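Local coordinates for protein sarcosine oxidase (Pyrococcus horikoshii, PDB 1Y56) that is the FAD-binding beta subunit of an L-proline dehydrogenase complex and probably oxidises L-proline at its flavin, at residues G50-F55 and G337-P342; F82-Y87 and N140-K145; G86-L91 and E124-L129. All coordinates share one frame; numbering follows the deposited sequence.

Interaction 1: residues G50-F55 and G337-P342; sequences GIRQQF and GFMMAP. With FAD (flavin-adenine dinucleotide), chain I.
Met339 lies against Ile51, Arg52 and Phe55 where the first turn of helix 337-354 meets the 50-55 loop at the pyrimidine end of the FAD isoalloxazine, in the flavin pocket of this FAD-dependent oxidoreductase. Backbone amides from both segments hold the ring edge. Met339 N donates to FAD O2 at 2.7 Å in a nearly straight bond (172°), and Gly50 N reaches FAD O4 at 2.9 Å. The N-terminal turn of the helix thus faces O2, where its dipole would probably stabilise negative charge on a reduced flavin. Chi1 of 60° sets Met339 CG between its backbone N and carbonyl carbon and starts the side chain toward the loop; the bend at chi3 then brings CE back to within 3.6 Å of FAD N3. A cis peptide bond joins Gly50 to Ile51, and Ile51 CA comes within 3.6 Å of Met339 CB. The sulfur makes a Met-aromatic contact at the rim of Phe55, with Met339 SD 3.9 Å from Phe55 CZ and close to the ring plane. Over one face of the same ring lies the Arg52 guanidinium, NH2 above the centre, and this NH2 also donates to Gln54 O, which sits in the guanidinium plane. Phe338 turns a ring edge to Gly50, and Gly50 CA lies 3.6 Å from Phe338 CD1, while Ile51 CG1 packs obliquely on Phe338 CE1. Farther out, Trp71 of helix 58-78 meets the Phe338 ring and also donates to Met339 O. Asp143 OD2 accepts a hydrogen bond from Gln53 N, and Tyr87 OH is hydrogen-bonded to Gly50 O.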
loop_
_atom_site.group_PDB
_atom_site.type_symbol
_atom_site.label_atom_id
_atom_site.label_comp_id
_atom_site.label_asym_id
_atom_site.label_seq_id
_atom_site.Cartn_x
_atom_site.Cartn_y
_atom_site.Cartn_z
ATOM N N GLY B 50 22.200 -48.079 3.615
ATOM C CA GLY B 50 21.767 -49.520 3.456
ATOM C C GLY B 50 22.721 -50.317 4.292
ATOM O O GLY B 50 23.197 -49.761 5.275
ATOM N N ILE B 51 23.065 -51.573 3.990
ATOM C CA ILE B 51 22.391 -52.584 3.201
ATOM C C ILE B 51 22.770 -53.789 4.062
ATOM O O ILE B 51 23.929 -53.953 4.428
ATOM C CB ILE B 51 23.003 -52.820 1.787
ATOM C CG1 ILE B 51 22.869 -51.587 0.888
ATOM C CG2 ILE B 51 22.332 -54.025 1.100
ATOM C CD1 ILE B 51 23.428 -51.768 -0.517
ATOM N N ARG B 52 21.800 -54.633 4.377
ATOM C CA ARG B 52 21.926 -55.547 5.488
ATOM C C ARG B 52 21.190 -56.844 5.188
ATOM O O ARG B 52 20.130 -56.828 4.549
ATOM C CB ARG B 52 21.278 -54.878 6.688
ATOM C CG ARG B 52 21.707 -55.373 8.022
ATOM C CD ARG B 52 20.526 -55.374 9.023
ATOM N NE ARG B 52 19.623 -54.223 8.916
ATOM C CZ ARG B 52 18.349 -54.230 9.306
ATOM N NH1 ARG B 52 17.621 -53.133 9.158
ATOM N NH2 ARG B 52 17.800 -55.323 9.828
ATOM N N GLN B 53 21.745 -57.968 5.646
ATOM C CA GLN B 53 21.063 -59.273 5.551
ATOM C C GLN B 53 20.695 -59.824 6.932
ATOM O O GLN B 53 20.088 -60.888 7.033
ATOM C CB GLN B 53 21.921 -60.304 4.806
ATOM C CG GLN B 53 22.283 -59.946 3.378
ATOM C CD GLN B 53 23.546 -60.643 2.914
ATOM O OE1 GLN B 53 23.486 -61.586 2.118
ATOM N NE2 GLN B 53 24.700 -60.195 3.416
ATOM N N GLN B 54 21.081 -59.106 7.988
ATOM C CA GLN B 54 20.820 -59.525 9.365
ATOM C C GLN B 54 19.401 -59.152 9.815
ATOM O O GLN B 54 19.181 -58.165 10.513
ATOM C CB GLN B 54 21.882 -58.977 10.316
ATOM C CG GLN B 54 23.277 -59.523 10.051
ATOM C CD GLN B 54 24.307 -58.988 11.026
ATOM O OE1 GLN B 54 24.243 -59.251 12.226
ATOM N NE2 GLN B 54 25.269 -58.226 10.510
ATOM N N PHE B 55 18.449 -59.966 9.372
ATOM C CA PHE B 55 17.046 -59.872 9.746
ATOM C C PHE B 55 16.683 -61.107 10.580
ATOM O O PHE B 55 17.544 -61.960 10.830
ATOM C CB PHE B 55 16.186 -59.735 8.490
ATOM C CG PHE B 55 16.255 -58.369 7.873
ATOM C CD1 PHE B 55 17.365 -57.982 7.118
ATOM C CD2 PHE B 55 15.221 -57.457 8.060
ATOM C CE1 PHE B 55 17.440 -56.698 6.549
ATOM C CE2 PHE B 55 15.275 -56.181 7.501
ATOM C CZ PHE B 55 16.385 -55.794 6.746
ATOM N N GLY B 337 13.872 -49.935 3.178
ATOM C CA GLY B 337 13.442 -50.171 1.807
ATOM C C GLY B 337 14.492 -49.937 0.740
ATOM O O GLY B 337 14.356 -50.443 -0.370
ATOM N N PHE B 338 15.534 -49.170 1.049
ATOM C CA PHE B 338 16.608 -48.948 0.071
ATOM C C PHE B 338 17.373 -50.244 -0.222
ATOM O O PHE B 338 17.511 -50.632 -1.379
ATOM C CB PHE B 338 17.548 -47.829 0.522
ATOM C CG PHE B 338 18.891 -47.850 -0.141
ATOM C CD1 PHE B 338 20.034 -48.158 0.591
ATOM C CD2 PHE B 338 19.028 -47.550 -1.491
ATOM C CE1 PHE B 338 21.305 -48.171 -0.020
ATOM C CE2 PHE B 338 20.294 -47.565 -2.114
ATOM C CZ PHE B 338 21.427 -47.873 -1.378
ATOM N N MET B 339 17.835 -50.911 0.836
ATOM C CA MET B 339 18.534 -52.183 0.718
ATOM C C MET B 339 17.719 -53.265 -0.003
ATOM O O MET B 339 18.273 -54.075 -0.742
ATOM C CB MET B 339 18.994 -52.666 2.088
ATOM C CG MET B 339 17.903 -52.889 3.110
ATOM S SD MET B 339 18.613 -53.364 4.708
ATOM C CE MET B 339 18.816 -51.799 5.572
ATOM N N MET B 340 16.403 -53.259 0.183
ATOM C CA MET B 340 15.555 -54.289 -0.423
ATOM C C MET B 340 15.344 -54.112 -1.928
ATOM O O MET B 340 15.059 -55.080 -2.640
ATOM C CB MET B 340 14.194 -54.323 0.266
ATOM C CG MET B 340 14.175 -55.049 1.584
ATOM S SD MET B 340 12.550 -55.033 2.359
ATOM C CE MET B 340 11.594 -56.012 1.196
ATOM N N ALA B 341 15.482 -52.874 -2.395
ATOM C CA ALA B 341 14.982 -52.465 -3.701
ATOM C C ALA B 341 15.314 -53.398 -4.863
ATOM O O ALA B 341 14.402 -53.815 -5.572
ATOM C CB ALA B 341 15.394 -51.028 -4.011
ATOM N N PRO B 342 16.608 -53.738 -5.067
ATOM C CA PRO B 342 16.983 -54.626 -6.164
ATOM C C PRO B 342 16.196 -55.924 -6.159
ATOM O O PRO B 342 15.750 -56.380 -7.219
ATOM C CB PRO B 342 18.445 -54.924 -5.863
ATOM C CG PRO B 342 18.912 -53.713 -5.223
ATOM C CD PRO B 342 17.805 -53.336 -4.307
HETATM P PA FAD I . 10.730 -42.819 -2.131
HETATM O O1A FAD I . 10.066 -41.812 -1.240
HETATM O O2A FAD I . 12.224 -42.748 -2.303
HETATM O O5B FAD I . 9.992 -42.800 -3.556
HETATM C C5B FAD I . 8.612 -42.494 -3.666
HETATM C C4B FAD I . 8.486 -41.452 -4.760
HETATM O O4B FAD I . 7.126 -41.361 -5.166
HETATM C C3B FAD I . 8.908 -40.056 -4.307
HETATM O O3B FAD I . 10.070 -39.637 -5.041
HETATM C C2B FAD I . 7.701 -39.180 -4.598
HETATM O O2B FAD I . 8.007 -37.976 -5.284
HETATM C C1B FAD I . 6.882 -40.016 -5.543
HETATM N N9A FAD I . 5.448 -39.658 -5.489
HETATM C C8A FAD I . 4.676 -39.481 -4.400
HETATM N N7A FAD I . 3.434 -39.137 -4.813
HETATM C C5A FAD I . 3.442 -39.101 -6.160
HETATM C C6A FAD I . 2.480 -38.830 -7.128
HETATM N N6A FAD I . 1.210 -38.516 -6.768
HETATM N N1A FAD I . 2.821 -38.883 -8.430
HETATM C C2A FAD I . 4.077 -39.197 -8.813
HETATM N N3A FAD I . 5.029 -39.466 -7.905
HETATM C C4A FAD I . 4.721 -39.429 -6.579
HETATM N N1 FAD I . 16.744 -47.684 3.937
HETATM C C2 FAD I . 17.735 -48.592 3.872
HETATM O O2 FAD I . 17.535 -49.649 3.245
HETATM N N3 FAD I . 18.932 -48.401 4.459
HETATM C C4 FAD I . 19.221 -47.279 5.147
HETATM O O4 FAD I . 20.345 -47.115 5.679
HETATM C C4X FAD I . 18.248 -46.296 5.273
HETATM N N5 FAD I . 18.456 -45.140 5.953
HETATM C C5X FAD I . 17.476 -44.202 6.038
HETATM C C6 FAD I . 17.732 -43.022 6.747
HETATM C C7 FAD I . 16.751 -42.030 6.850
HETATM C C7M FAD I . 17.043 -40.762 7.621
HETATM C C8 FAD I . 15.505 -42.234 6.239
HETATM C C8M FAD I . 14.428 -41.224 6.316
HETATM C C9 FAD I . 15.246 -43.409 5.534
HETATM C C9A FAD I . 16.223 -44.399 5.420
HETATM N N10 FAD I . 15.945 -45.526 4.731
HETATM C C10 FAD I . 16.931 -46.536 4.616
HETATM C "C1'" FAD I . 14.630 -45.711 4.127
HETATM C "C2'" FAD I . 14.704 -45.586 2.629
HETATM O "O2'" FAD I . 14.991 -44.226 2.331
HETATM C "C3'" FAD I . 13.348 -45.930 2.058
HETATM O "O3'" FAD I . 12.957 -47.233 2.512
HETATM C "C4'" FAD I . 13.410 -45.908 0.541
HETATM O "O4'" FAD I . 13.840 -44.624 0.055
HETATM C "C5'" FAD I . 12.052 -46.232 -0.052
HETATM O "O5'" FAD I . 12.177 -45.959 -1.441
HETATM P P FAD I . 10.861 -45.675 -2.280
HETATM O O1P FAD I . 9.850 -46.718 -1.884
HETATM O O2P FAD I . 11.292 -45.501 -3.709
HETATM O O3P FAD I . 10.370 -44.294 -1.609
#

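Interaction 2: residues F82-Y87 and N140-K145; sequences FKQTGY and NPTDGK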
loop_
_atom_site.group_PDB
_atom_site.type_symbol
_atom_site.label_atom_id
_atom_site.label_comp_id
_atom_site.label_asym_id
_atom_site.label_seq_id
_atom_site.Cartn_x
_atom_site.Cartn_y
_atom_site.Cartn_z
ATOM N N PHE B 82 29.557 -50.142 -4.227
ATOM C CA PHE B 82 28.890 -50.772 -3.108
ATOM C C PHE B 82 29.954 -51.515 -2.311
ATOM O O PHE B 82 30.351 -52.626 -2.672
ATOM C CB PHE B 82 27.792 -51.713 -3.623
ATOM C CG PHE B 82 27.460 -52.853 -2.695
ATOM C CD1 PHE B 82 27.102 -52.620 -1.359
ATOM C CD2 PHE B 82 27.490 -54.171 -3.165
ATOM C CE1 PHE B 82 26.788 -53.685 -0.497
ATOM C CE2 PHE B 82 27.185 -55.249 -2.316
ATOM C CZ PHE B 82 26.827 -55.004 -0.978
ATOM N N LYS B 83 30.433 -50.878 -1.245
ATOM C CA LYS B 83 31.511 -51.440 -0.431
ATOM C C LYS B 83 30.941 -52.417 0.593
ATOM O O LYS B 83 30.075 -52.058 1.381
ATOM C CB LYS B 83 32.345 -50.347 0.287
ATOM C CG LYS B 83 32.840 -49.112 -0.530
ATOM C CD LYS B 83 33.291 -49.375 -1.989
ATOM C CE LYS B 83 34.686 -50.002 -2.106
ATOM N NZ LYS B 83 35.807 -49.063 -1.782
ATOM N N GLN B 84 31.425 -53.656 0.577
ATOM C CA GLN B 84 31.008 -54.652 1.558
ATOM C C GLN B 84 31.848 -54.533 2.819
ATOM O O GLN B 84 32.753 -55.322 3.045
ATOM C CB GLN B 84 31.096 -56.059 0.967
ATOM C CG GLN B 84 29.915 -56.419 0.061
ATOM C CD GLN B 84 29.983 -57.840 -0.455
ATOM O OE1 GLN B 84 29.063 -58.638 -0.254
ATOM N NE2 GLN B 84 31.085 -58.170 -1.115
ATOM N N THR B 85 31.552 -53.531 3.636
ATOM C CA THR B 85 32.334 -53.278 4.840
ATOM C C THR B 85 31.729 -53.920 6.089
ATOM O O THR B 85 32.283 -53.791 7.182
ATOM C CB THR B 85 32.509 -51.772 5.101
ATOM O OG1 THR B 85 31.228 -51.179 5.354
ATOM C CG2 THR B 85 33.175 -51.085 3.921
ATOM N N GLY B 86 30.602 -54.608 5.925
ATOM C CA GLY B 86 29.932 -55.285 7.040
ATOM C C GLY B 86 28.935 -54.437 7.815
ATOM O O GLY B 86 28.819 -53.228 7.588
ATOM N N TYR B 87 28.202 -55.100 8.710
ATOM C CA TYR B 87 27.310 -54.480 9.691
ATOM C C TYR B 87 27.694 -55.069 11.020
ATOM O O TYR B 87 27.929 -56.267 11.126
ATOM C CB TYR B 87 25.874 -54.898 9.448
ATOM C CG TYR B 87 24.875 -53.847 9.017
ATOM C CD1 TYR B 87 23.813 -53.510 9.848
ATOM C CD2 TYR B 87 24.939 -53.252 7.755
ATOM C CE1 TYR B 87 22.855 -52.588 9.454
ATOM C CE2 TYR B 87 23.978 -52.317 7.344
ATOM C CZ TYR B 87 22.938 -51.997 8.200
ATOM O OH TYR B 87 21.978 -51.089 7.824
ATOM N N ASN B 140 28.504 -59.518 10.333
ATOM C CA ASN B 140 28.472 -60.163 9.021
ATOM C C ASN B 140 29.280 -59.353 8.013
ATOM O O ASN B 140 28.964 -58.182 7.756
ATOM C CB ASN B 140 27.044 -60.383 8.514
ATOM C CG ASN B 140 27.001 -61.130 7.183
ATOM O OD1 ASN B 140 26.741 -62.325 7.134
ATOM N ND2 ASN B 140 27.261 -60.426 6.105
ATOM N N PRO B 141 30.318 -59.973 7.428
ATOM C CA PRO B 141 31.210 -59.224 6.540
ATOM C C PRO B 141 30.650 -58.961 5.132
ATOM O O PRO B 141 31.233 -58.176 4.396
ATOM C CB PRO B 141 32.471 -60.095 6.486
ATOM C CG PRO B 141 31.988 -61.489 6.754
ATOM C CD PRO B 141 30.711 -61.391 7.556
ATOM N N THR B 142 29.535 -59.583 4.759
ATOM C CA THR B 142 28.957 -59.338 3.432
ATOM C C THR B 142 27.828 -58.297 3.385
ATOM O O THR B 142 27.252 -58.064 2.324
ATOM C CB THR B 142 28.498 -60.628 2.741
ATOM O OG1 THR B 142 27.639 -61.360 3.617
ATOM C CG2 THR B 142 29.683 -61.485 2.385
ATOM N N ASP B 143 27.511 -57.674 4.519
ATOM C CA ASP B 143 26.665 -56.474 4.526
ATOM C C ASP B 143 27.533 -55.282 4.117
ATOM O O ASP B 143 28.761 -55.319 4.241
ATOM C CB ASP B 143 26.052 -56.222 5.909
ATOM C CG ASP B 143 25.116 -57.345 6.366
ATOM O OD1 ASP B 143 25.038 -57.574 7.595
ATOM O OD2 ASP B 143 24.457 -58.002 5.525
ATOM N N GLY B 144 26.906 -54.222 3.630
ATOM C CA GLY B 144 27.663 -53.087 3.138
ATOM C C GLY B 144 26.879 -51.799 3.097
ATOM O O GLY B 144 25.819 -51.678 3.697
ATOM N N LYS B 145 27.432 -50.830 2.384
ATOM C CA LYS B 145 26.849 -49.513 2.253
ATOM C C LYS B 145 27.056 -49.010 0.831
ATOM O O LYS B 145 27.995 -49.426 0.163
ATOM C CB LYS B 145 27.449 -48.560 3.282
ATOM C CG LYS B 145 28.906 -48.760 3.512
ATOM C CD LYS B 145 29.464 -47.712 4.432
ATOM C CE LYS B 145 30.934 -47.546 4.163
ATOM N NZ LYS B 145 31.598 -46.933 5.315
HETATM O O HOH W 1 33.270 -56.942 5.327
#
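Lys83 and Lys145 form an antiparallel hydrogen-bonded pair, one of two short beta ladders here; the other joins Tyr87 and Asn140, and a one-residue shift in register separates them. The firmer bond of the first pair is Lys145 N to Lys83 O (3.1 Å), while both bonds of the second are weak. Packing is close between the ladders, where two glycines bring the backbones together: Gln84 CA and Gly144 CA are 4.0 Å apart, Gly86 CA and Pro141 CA 4.2 Å, and Gly86 N donates to Asp143 O from above its carbonyl plane. On the inner side Asp143 crosses Tyr87 at about a right angle, carboxylate and ring planes 84° apart. That carboxylate is held by Gln53 N and Gln54 NE2. Lys145 runs extended beyond CG across Thr85, whose OG1 shares Asn239 O with Lys145 NZ; NZ is also hydrogen-bonded to Gln254 O and Thr253 OG1. The outer side is looser: Gln84 runs alongside Thr142, a residue of the type I turn Asn140-Asp143, with a common heading. Nearer Pro141, a water bridges the two backbones, donating to Gln84 O at 2.8 Å and to Pro141 O at 2.6 Å.

Interaction 3: residues G86-L91 and E124-L129; sequences GYLFLL and EIVPLL
Leu88 and Leu129 meet end to end at their tips, their CD2 methyls 3.8 Å apart, in a wholly apolar contact between strand 87-91 and the loop that follows helix 119-124. The backbones stay well separated, with CA atoms 9.1 Å apart even for Leu88 and Ile125, so branched side chains fill the interval. In Leu88, chi1 of -164° sends CG out toward the loop, and chi2 of 68° spreads the methyls. From there its two branches divide the work: CD2 touches Leu129 and also Val126 CG2 at 4.1 Å, whereas CD1 looks to Ile125 CD1 across a longer 4.4 Å. Leu88 and Val126 pass with opposed headings instead of meeting end on. Leu90 likewise passes Leu129 with opposed heading, CD2 to CD2 at 3.8 Å, so a single methyl of Leu129 is shared by two leucines of the strand. A type I turn from Val126 to Leu129, closed by Leu129 N to Val126 O, directs both of these loop residues back at the strand. Ile125, the first residue to depart from helical geometry after helix 119-124, also packs on Trp139 of strand 136-140, as does Leu88. Strand 136-140 and strand 241-244 flank strand 87-91 in the mixed sheet, Val242 touching Leu90, and Ile291 of helix 278-291 packs against both Leu90 and Leu129.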
loop_
_atom_site.group_PDB
_atom_site.type_symbol
_atom_site.label_atom_id
_atom_site.label_comp_id
_atom_site.label_asym_id
_atom_site.label_seq_id
_atom_site.Cartn_x
_atom_site.Cartn_y
_atom_site.Cartn_z
ATOM N N GLY B 86 30.602 -54.608 5.925
ATOM C CA GLY B 86 29.932 -55.285 7.040
ATOM C C GLY B 86 28.935 -54.437 7.815
ATOM O O GLY B 86 28.819 -53.228 7.588
ATOM N N TYR B 87 28.202 -55.100 8.710
ATOM C CA TYR B 87 27.310 -54.480 9.691
ATOM C C TYR B 87 27.694 -55.069 11.020
ATOM O O TYR B 87 27.929 -56.267 11.126
ATOM C CB TYR B 87 25.874 -54.898 9.448
ATOM C CG TYR B 87 24.875 -53.847 9.017
ATOM C CD1 TYR B 87 23.813 -53.510 9.848
ATOM C CD2 TYR B 87 24.939 -53.252 7.755
ATOM C CE1 TYR B 87 22.855 -52.588 9.454
ATOM C CE2 TYR B 87 23.978 -52.317 7.344
ATOM C CZ TYR B 87 22.938 -51.997 8.200
ATOM O OH TYR B 87 21.978 -51.089 7.824
ATOM N N LEU B 88 27.711 -54.236 12.047
ATOM C CA LEU B 88 28.192 -54.632 13.355
ATOM C C LEU B 88 27.164 -54.278 14.425
ATOM O O LEU B 88 26.994 -53.110 14.766
ATOM C CB LEU B 88 29.496 -53.899 13.614
ATOM C CG LEU B 88 30.396 -54.384 14.726
ATOM C CD1 LEU B 88 30.986 -55.744 14.358
ATOM C CD2 LEU B 88 31.483 -53.351 14.920
ATOM N N PHE B 89 26.459 -55.280 14.937
ATOM C CA PHE B 89 25.494 -55.062 16.007
ATOM C C PHE B 89 26.184 -55.224 17.354
ATOM O O PHE B 89 26.580 -56.332 17.708
ATOM C CB PHE B 89 24.365 -56.078 15.904
ATOM C CG PHE B 89 23.392 -55.814 14.785
ATOM C CD1 PHE B 89 22.206 -55.125 15.024
ATOM C CD2 PHE B 89 23.637 -56.295 13.494
ATOM C CE1 PHE B 89 21.294 -54.906 13.994
ATOM C CE2 PHE B 89 22.726 -56.075 12.465
ATOM C CZ PHE B 89 21.561 -55.386 12.711
ATOM N N LEU B 90 26.342 -54.139 18.107
ATOM C CA LEU B 90 26.962 -54.248 19.433
ATOM C C LEU B 90 25.991 -54.781 20.482
ATOM O O LEU B 90 24.877 -54.290 20.594
ATOM C CB LEU B 90 27.507 -52.901 19.906
ATOM C CG LEU B 90 28.453 -52.122 19.001
ATOM C CD1 LEU B 90 28.655 -50.727 19.562
ATOM C CD2 LEU B 90 29.764 -52.874 18.841
ATOM N N LEU B 91 26.428 -55.769 21.258
ATOM C CA LEU B 91 25.610 -56.369 22.318
ATOM C C LEU B 91 26.203 -56.099 23.702
ATOM O O LEU B 91 27.419 -56.056 23.872
ATOM C CB LEU B 91 25.485 -57.874 22.089
ATOM C CG LEU B 91 24.628 -58.494 20.979
ATOM C CD1 LEU B 91 24.142 -57.545 19.889
ATOM C CD2 LEU B 91 25.409 -59.637 20.358
ATOM N N GLU B 124 38.847 -54.624 16.486
ATOM C CA GLU B 124 39.805 -54.677 15.379
ATOM C C GLU B 124 39.220 -53.974 14.170
ATOM O O GLU B 124 39.754 -52.959 13.737
ATOM C CB GLU B 124 40.182 -56.105 15.025
ATOM C CG GLU B 124 41.218 -56.682 15.944
ATOM C CD GLU B 124 41.742 -57.992 15.417
ATOM O OE1 GLU B 124 42.234 -57.989 14.264
ATOM O OE2 GLU B 124 41.657 -59.020 16.147
ATOM N N ILE B 125 38.123 -54.515 13.632
ATOM C CA ILE B 125 37.204 -53.738 12.798
ATOM C C ILE B 125 36.888 -52.523 13.663
ATOM O O ILE B 125 36.706 -52.676 14.866
ATOM C CB ILE B 125 35.880 -54.501 12.592
ATOM C CG1 ILE B 125 36.117 -56.017 12.500
ATOM C CG2 ILE B 125 35.154 -53.972 11.376
ATOM C CD1 ILE B 125 34.857 -56.862 12.548
ATOM N N VAL B 126 36.825 -51.320 13.110
ATOM C CA VAL B 126 36.492 -50.136 13.959
ATOM C C VAL B 126 37.360 -49.972 15.235
ATOM O O VAL B 126 36.872 -50.137 16.353
ATOM C CB VAL B 126 34.982 -50.086 14.391
ATOM C CG1 VAL B 126 34.573 -48.655 14.693
ATOM C CG2 VAL B 126 34.076 -50.656 13.322
ATOM N N PRO B 127 38.650 -49.637 15.068
ATOM C CA PRO B 127 39.522 -49.465 16.232
ATOM C C PRO B 127 39.048 -48.457 17.281
ATOM O O PRO B 127 39.388 -48.616 18.449
ATOM C CB PRO B 127 40.845 -49.011 15.614
ATOM C CG PRO B 127 40.805 -49.527 14.222
ATOM C CD PRO B 127 39.383 -49.423 13.803
ATOM N N LEU B 128 38.267 -47.451 16.882
ATOM C CA LEU B 128 37.825 -46.374 17.807
ATOM C C LEU B 128 36.604 -46.698 18.680
ATOM O O LEU B 128 36.188 -45.877 19.510
ATOM C CB LEU B 128 37.562 -45.072 17.053
ATOM C CG LEU B 128 38.752 -44.310 16.485
ATOM C CD1 LEU B 128 38.265 -43.071 15.784
ATOM C CD2 LEU B 128 39.692 -43.947 17.589
ATOM N N LEU B 129 36.034 -47.884 18.473
ATOM C CA LEU B 129 34.951 -48.400 19.295
ATOM C C LEU B 129 35.343 -48.453 20.767
ATOM O O LEU B 129 36.408 -48.980 21.098
ATOM C CB LEU B 129 34.640 -49.808 18.833
ATOM C CG LEU B 129 33.189 -50.201 18.638
ATOM C CD1 LEU B 129 32.425 -49.093 17.946
ATOM C CD2 LEU B 129 33.165 -51.472 17.804
#

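From the N terminus, the 50-55 loop comes first and meets its partner only at helix 337-354, so interaction 1 closes a loop of 281 residues that encloses the other two contacts. After helix 58-78, residues 82-87 run into strand 87-91; interactions 2 and 3 share Gly86 and Tyr87. Their two loops start from the same stretch, and that of interaction 3 closes first, at 124-129, before that of interaction 2 at 140-145. Ile51 N to Gly144 O joins interactions 1 and 2. The series therefore leads from the FAD pocket, through the paired loops, to strand 87-91 of the mixed sheet and the loop after helix 119-124.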